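Local coordinates for protein dehalogenase (Rhodospirillaceae, PDB 6A41) that probably acts as an NAD(P)-dependent oxidoreductase of the short-chain dehydrogenase/reductase family that takes part in dehalogenation, at residues Leu26-Asp40 with Tyr48-Val61. Numbering follows the deposited sequence.
Sequences LAQGATVLAHDPSFD and YESQFPGAHALSAV
His56 bonds to both Val32 and Ala34, setting edge strand 56-57 parallel to strand 31-34: a worked example of how the crossover of a Rossmann-fold beta-alpha-beta unit lays its second strand beside the first. Three backbone hydrogen bonds set the register: His56 N to Val32 O (2.8 Å), Ala34 N to His56 O (2.8 Å) and Leu58 N to Ala34 O, the last nearly straight (176°). A weak bond runs from His35 NE2 to Val61 O (3.3 Å); a water touching both atoms supplements it, while His35 ND1 is held by Asn12.

Apolar packing fills the space between the strand pair and helix 42-51. Tyr48, with CG anti to the backbone N (chi1 174°), brings its phenol to the strand: Ala34 CB lies 3.5 Å from Tyr48 CE2, and Val32 CG1 lies by the hydroxyl, which is bonded to Thr22. The Phe39 ring is sandwiched, with Ala57 CB making a CH-pi contact over one face (3.9 Å to the centroid) and Asp36 CB over the other. Its plane is inclined 44° to Tyr48, and Phe39 CZ meets Tyr48 CB at 3.7 Å. At the other end, the Leu26 methyls rest on the turn 52-55, where CD1 approaches Phe52 CB.

Two further waters bridge the backbones. One donates to Val32 O and Gly54 O; another accepts from Asp36 N and lies by Leu58 O and Ala60 O.

Direct bonds thus fix the strand register, the buried Tyr48 and Phe39 rings pack the crossover helix and the loop before it against the strands, and water links further backbone groups at both ends.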
loop_
_atom_site.group_PDB
_atom_site.type_symbol
_atom_site.label_atom_id
_atom_site.label_comp_id
_atom_site.label_asym_id
_atom_site.label_seq_id
_atom_site.Cartn_x
_atom_site.Cartn_y
_atom_site.Cartn_z
ATOM N N LEU A 26 24.037 -8.958 -19.783
ATOM C CA LEU A 26 25.294 -9.343 -20.460
ATOM C C LEU A 26 26.434 -8.441 -20.003
ATOM O O LEU A 26 27.521 -8.882 -19.757
ATOM C CB LEU A 26 25.090 -9.323 -21.981
ATOM C CG LEU A 26 24.296 -10.383 -22.662
ATOM C CD1 LEU A 26 24.231 -10.040 -24.136
ATOM C CD2 LEU A 26 24.928 -11.738 -22.499
ATOM N N ALA A 27 26.147 -7.154 -19.824
ATOM C CA ALA A 27 27.148 -6.158 -19.382
ATOM C C ALA A 27 27.529 -6.457 -17.967
ATOM O O ALA A 27 28.616 -6.160 -17.541
ATOM C CB ALA A 27 26.542 -4.732 -19.460
ATOM N N GLN A 28 26.640 -7.061 -17.192
ATOM C CA GLN A 28 26.946 -7.417 -15.788
ATOM C C GLN A 28 27.454 -8.860 -15.670
ATOM O O GLN A 28 27.541 -9.432 -14.555
ATOM C CB GLN A 28 25.727 -7.204 -14.931
ATOM C CG GLN A 28 25.298 -5.725 -14.772
ATOM C CD GLN A 28 24.163 -5.529 -13.720
ATOM O OE1 GLN A 28 23.709 -6.502 -13.090
ATOM N NE2 GLN A 28 23.641 -4.256 -13.557
ATOM N N GLY A 29 27.784 -9.492 -16.806
ATOM C CA GLY A 29 28.407 -10.784 -16.768
ATOM C C GLY A 29 27.534 -12.022 -16.844
ATOM O O GLY A 29 28.084 -13.171 -16.751
ATOM N N ALA A 30 26.193 -11.864 -16.946
ATOM C CA ALA A 30 25.339 -13.022 -17.012
ATOM C C ALA A 30 25.474 -13.893 -18.268
ATOM O O ALA A 30 25.857 -13.392 -19.327
ATOM C CB ALA A 30 23.855 -12.634 -16.821
ATOM N N THR A 31 25.056 -15.151 -18.122
ATOM C CA THR A 31 24.735 -16.028 -19.275
ATOM C C THR A 31 23.202 -15.888 -19.505
ATOM O O THR A 31 22.407 -16.298 -18.675
ATOM C CB THR A 31 25.070 -17.478 -18.925
ATOM O OG1 THR A 31 26.441 -17.526 -18.571
ATOM C CG2 THR A 31 24.747 -18.495 -20.052
ATOM N N VAL A 32 22.819 -15.392 -20.648
ATOM C CA VAL A 32 21.460 -15.135 -20.942
ATOM C C VAL A 32 20.949 -16.186 -21.933
ATOM O O VAL A 32 21.541 -16.410 -22.994
ATOM C CB VAL A 32 21.298 -13.717 -21.531
ATOM C CG1 VAL A 32 19.875 -13.502 -21.984
ATOM C CG2 VAL A 32 21.747 -12.669 -20.493
ATOM N N LEU A 33 19.831 -16.790 -21.575
ATOM C CA LEU A 33 19.024 -17.649 -22.376
ATOM C C LEU A 33 17.694 -16.953 -22.660
ATOM O O LEU A 33 17.074 -16.399 -21.735
ATOM C CB LEU A 33 18.692 -18.903 -21.603
ATOM C CG LEU A 33 19.852 -19.682 -21.037
ATOM C CD1 LEU A 33 19.372 -20.924 -20.375
ATOM C CD2 LEU A 33 20.968 -19.891 -22.090
ATOM N N ALA A 34 17.268 -16.952 -23.887
ATOM C CA ALA A 34 16.105 -16.162 -24.269
ATOM C C ALA A 34 15.123 -17.037 -24.991
ATOM O O ALA A 34 15.504 -17.716 -25.955
ATOM C CB ALA A 34 16.503 -14.986 -25.167
ATOM N N HIS A 35 13.879 -16.917 -24.591
ATOM C CA HIS A 35 12.701 -17.452 -25.291
ATOM C C HIS A 35 11.991 -16.337 -26.080
ATOM O O HIS A 35 11.976 -15.177 -25.665
ATOM C CB HIS A 35 11.732 -18.064 -24.289
ATOM C CG HIS A 35 10.315 -18.106 -24.773
ATOM N ND1 HIS A 35 9.445 -17.078 -24.514
ATOM C CD2 HIS A 35 9.621 -19.026 -25.511
ATOM C CE1 HIS A 35 8.285 -17.332 -25.118
ATOM N NE2 HIS A 35 8.357 -18.503 -25.728
ATOM N N ASP A 36 11.429 -16.698 -27.220
ATOM C CA ASP A 36 10.489 -15.844 -27.894
ATOM C C ASP A 36 9.632 -16.731 -28.828
ATOM O O ASP A 36 10.164 -17.624 -29.462
ATOM C CB ASP A 36 11.188 -14.681 -28.662
ATOM C CG ASP A 36 10.196 -13.610 -29.149
ATOM O OD1 ASP A 36 9.837 -12.717 -28.286
ATOM O OD2 ASP A 36 9.747 -13.698 -30.382
ATOM N N PRO A 37 8.345 -16.385 -29.013
ATOM C CA PRO A 37 7.585 -17.120 -30.018
ATOM C C PRO A 37 8.160 -17.085 -31.388
ATOM O O PRO A 37 7.855 -17.943 -32.172
ATOM C CB PRO A 37 6.242 -16.373 -30.093
ATOM C CG PRO A 37 6.158 -15.770 -28.783
ATOM C CD PRO A 37 7.518 -15.370 -28.356
ATOM N N SER A 38 8.964 -16.119 -31.724
ATOM C CA SER A 38 9.583 -16.071 -33.042
ATOM C C SER A 38 10.792 -16.955 -33.206
ATOM O O SER A 38 11.177 -17.215 -34.300
ATOM C CB SER A 38 9.971 -14.673 -33.415
ATOM O OG SER A 38 11.070 -14.152 -32.728
ATOM N N PHE A 39 11.364 -17.434 -32.109
ATOM C CA PHE A 39 12.576 -18.199 -32.111
ATOM C C PHE A 39 12.468 -19.672 -32.645
ATOM O O PHE A 39 13.488 -20.363 -32.663
ATOM C CB PHE A 39 13.276 -18.164 -30.746
ATOM C CG PHE A 39 13.834 -16.824 -30.354
ATOM C CD1 PHE A 39 13.838 -15.729 -31.215
ATOM C CD2 PHE A 39 14.356 -16.633 -29.120
ATOM C CE1 PHE A 39 14.381 -14.540 -30.874
ATOM C CE2 PHE A 39 14.850 -15.400 -28.763
ATOM C CZ PHE A 39 14.913 -14.385 -29.640
ATOM N N ASP A 40 11.303 -20.147 -33.067
ATOM C CA ASP A 40 11.279 -21.342 -33.951
ATOM C C ASP A 40 11.898 -21.043 -35.309
ATOM O O ASP A 40 12.225 -21.974 -36.043
ATOM C CB ASP A 40 9.888 -22.005 -34.058
ATOM C CG ASP A 40 8.809 -21.074 -34.512
ATOM O OD1 ASP A 40 9.042 -19.835 -34.736
ATOM O OD2 ASP A 40 7.666 -21.623 -34.572
ATOM N N TYR A 48 18.652 -11.945 -33.061
ATOM C CA TYR A 48 18.808 -11.653 -31.586
ATOM C C TYR A 48 20.286 -11.837 -31.142
ATOM O O TYR A 48 20.898 -11.065 -30.437
ATOM C CB TYR A 48 17.867 -12.543 -30.788
ATOM C CG TYR A 48 18.023 -12.453 -29.284
ATOM C CD1 TYR A 48 17.589 -11.328 -28.581
ATOM C CD2 TYR A 48 18.617 -13.469 -28.606
ATOM C CE1 TYR A 48 17.739 -11.222 -27.214
ATOM C CE2 TYR A 48 18.767 -13.373 -27.258
ATOM C CZ TYR A 48 18.361 -12.209 -26.548
ATOM O OH TYR A 48 18.461 -12.264 -25.098
ATOM N N GLU A 49 20.856 -12.959 -31.526
ATOM C CA GLU A 49 22.163 -13.340 -31.148
ATOM C C GLU A 49 23.221 -12.388 -31.767
ATOM O O GLU A 49 24.236 -12.091 -31.106
ATOM C CB GLU A 49 22.470 -14.796 -31.455
ATOM C CG GLU A 49 21.622 -15.770 -30.612
ATOM C CD GLU A 49 21.979 -17.241 -30.769
ATOM O OE1 GLU A 49 22.820 -17.536 -31.676
ATOM O OE2 GLU A 49 21.471 -18.101 -30.019
ATOM N N SER A 50 22.980 -11.865 -32.937
ATOM C CA SER A 50 23.939 -10.953 -33.498
ATOM C C SER A 50 23.842 -9.565 -32.815
ATOM O O SER A 50 24.832 -8.855 -32.654
ATOM C CB SER A 50 23.791 -10.944 -35.007
ATOM O OG SER A 50 22.838 -9.995 -35.310
ATOM N N GLN A 51 22.648 -9.159 -32.398
ATOM C CA GLN A 51 22.450 -7.917 -31.628
ATOM C C GLN A 51 22.989 -8.020 -30.198
ATOM O O GLN A 51 23.538 -7.025 -29.696
ATOM C CB GLN A 51 20.971 -7.623 -31.619
ATOM C CG GLN A 51 20.435 -6.340 -31.110
ATOM C CD GLN A 51 18.899 -6.289 -31.465
ATOM O OE1 GLN A 51 18.217 -7.257 -32.123
ATOM N NE2 GLN A 51 18.354 -5.187 -31.088
ATOM N N PHE A 52 22.922 -9.219 -29.590
ATOM C CA PHE A 52 23.324 -9.424 -28.208
ATOM C C PHE A 52 24.280 -10.599 -28.080
ATOM O O PHE A 52 23.904 -11.665 -27.561
ATOM C CB PHE A 52 22.057 -9.669 -27.365
ATOM C CG PHE A 52 21.076 -8.528 -27.409
ATOM C CD1 PHE A 52 21.367 -7.314 -26.779
ATOM C CD2 PHE A 52 19.895 -8.622 -28.111
ATOM C CE1 PHE A 52 20.499 -6.205 -26.866
ATOM C CE2 PHE A 52 18.969 -7.548 -28.099
ATOM C CZ PHE A 52 19.301 -6.344 -27.536
ATOM N N PRO A 53 25.519 -10.479 -28.569
ATOM C CA PRO A 53 26.463 -11.564 -28.591
ATOM C C PRO A 53 26.731 -12.042 -27.168
ATOM O O PRO A 53 26.967 -11.209 -26.292
ATOM C CB PRO A 53 27.760 -10.894 -29.125
ATOM C CG PRO A 53 27.239 -9.768 -29.962
ATOM C CD PRO A 53 26.095 -9.263 -29.207
ATOM N N GLY A 54 26.685 -13.369 -27.019
ATOM C CA GLY A 54 26.783 -14.059 -25.768
ATOM C C GLY A 54 25.430 -14.492 -25.309
ATOM O O GLY A 54 25.394 -15.323 -24.500
ATOM N N ALA A 55 24.302 -13.891 -25.730
ATOM C CA ALA A 55 22.950 -14.374 -25.399
ATOM C C ALA A 55 22.608 -15.563 -26.322
ATOM O O ALA A 55 22.996 -15.540 -27.460
ATOM C CB ALA A 55 21.907 -13.316 -25.587
ATOM N N HIS A 56 21.891 -16.554 -25.809
ATOM C CA HIS A 56 21.482 -17.757 -26.585
ATOM C C HIS A 56 19.947 -17.720 -26.838
ATOM O O HIS A 56 19.105 -17.777 -25.883
ATOM C CB HIS A 56 21.819 -19.006 -25.813
ATOM C CG HIS A 56 21.411 -20.284 -26.522
ATOM N ND1 HIS A 56 22.135 -20.824 -27.574
ATOM C CD2 HIS A 56 20.382 -21.142 -26.307
ATOM C CE1 HIS A 56 21.504 -21.907 -28.034
ATOM N NE2 HIS A 56 20.471 -22.157 -27.239
ATOM N N ALA A 57 19.553 -17.743 -28.086
ATOM C CA ALA A 57 18.129 -17.823 -28.459
ATOM C C ALA A 57 17.712 -19.316 -28.469
ATOM O O ALA A 57 18.293 -20.131 -29.216
ATOM C CB ALA A 57 17.934 -17.159 -29.811
ATOM N N LEU A 58 16.719 -19.690 -27.668
ATOM C CA LEU A 58 16.274 -21.079 -27.587
ATOM C C LEU A 58 15.314 -21.370 -28.730
ATOM O O LEU A 58 14.412 -20.535 -29.076
ATOM C CB LEU A 58 15.510 -21.259 -26.277
ATOM C CG LEU A 58 16.448 -21.117 -25.072
ATOM C CD1 LEU A 58 15.586 -20.831 -23.819
ATOM C CD2 LEU A 58 17.171 -22.419 -24.837
ATOM N N SER A 59 15.492 -22.512 -29.355
ATOM C CA SER A 59 14.727 -22.792 -30.570
ATOM C C SER A 59 13.350 -23.428 -30.226
ATOM O O SER A 59 12.465 -23.449 -31.049
ATOM C CB SER A 59 15.558 -23.681 -31.528
ATOM O OG SER A 59 15.879 -24.837 -30.817
ATOM N N ALA A 60 13.123 -23.821 -28.981
ATOM C CA ALA A 60 11.773 -24.333 -28.568
ATOM C C ALA A 60 10.967 -23.201 -28.050
ATOM O O ALA A 60 11.502 -22.314 -27.339
ATOM C CB ALA A 60 11.881 -25.438 -27.534
ATOM N N VAL A 61 9.703 -23.179 -28.471
ATOM C CA VAL A 61 8.830 -22.038 -28.168
ATOM C C VAL A 61 7.718 -22.375 -27.229
ATOM O O VAL A 61 7.280 -21.472 -26.532
ATOM C CB VAL A 61 8.235 -21.348 -29.413
ATOM C CG1 VAL A 61 9.411 -20.828 -30.271
ATOM C CG2 VAL A 61 7.293 -22.250 -30.196
HETATM O O HOH W 1 24.042 -17.586 -23.306
HETATM O O HOH W 2 5.920 -19.081 -26.972
HETATM O O HOH W 3 12.248 -19.680 -27.597
#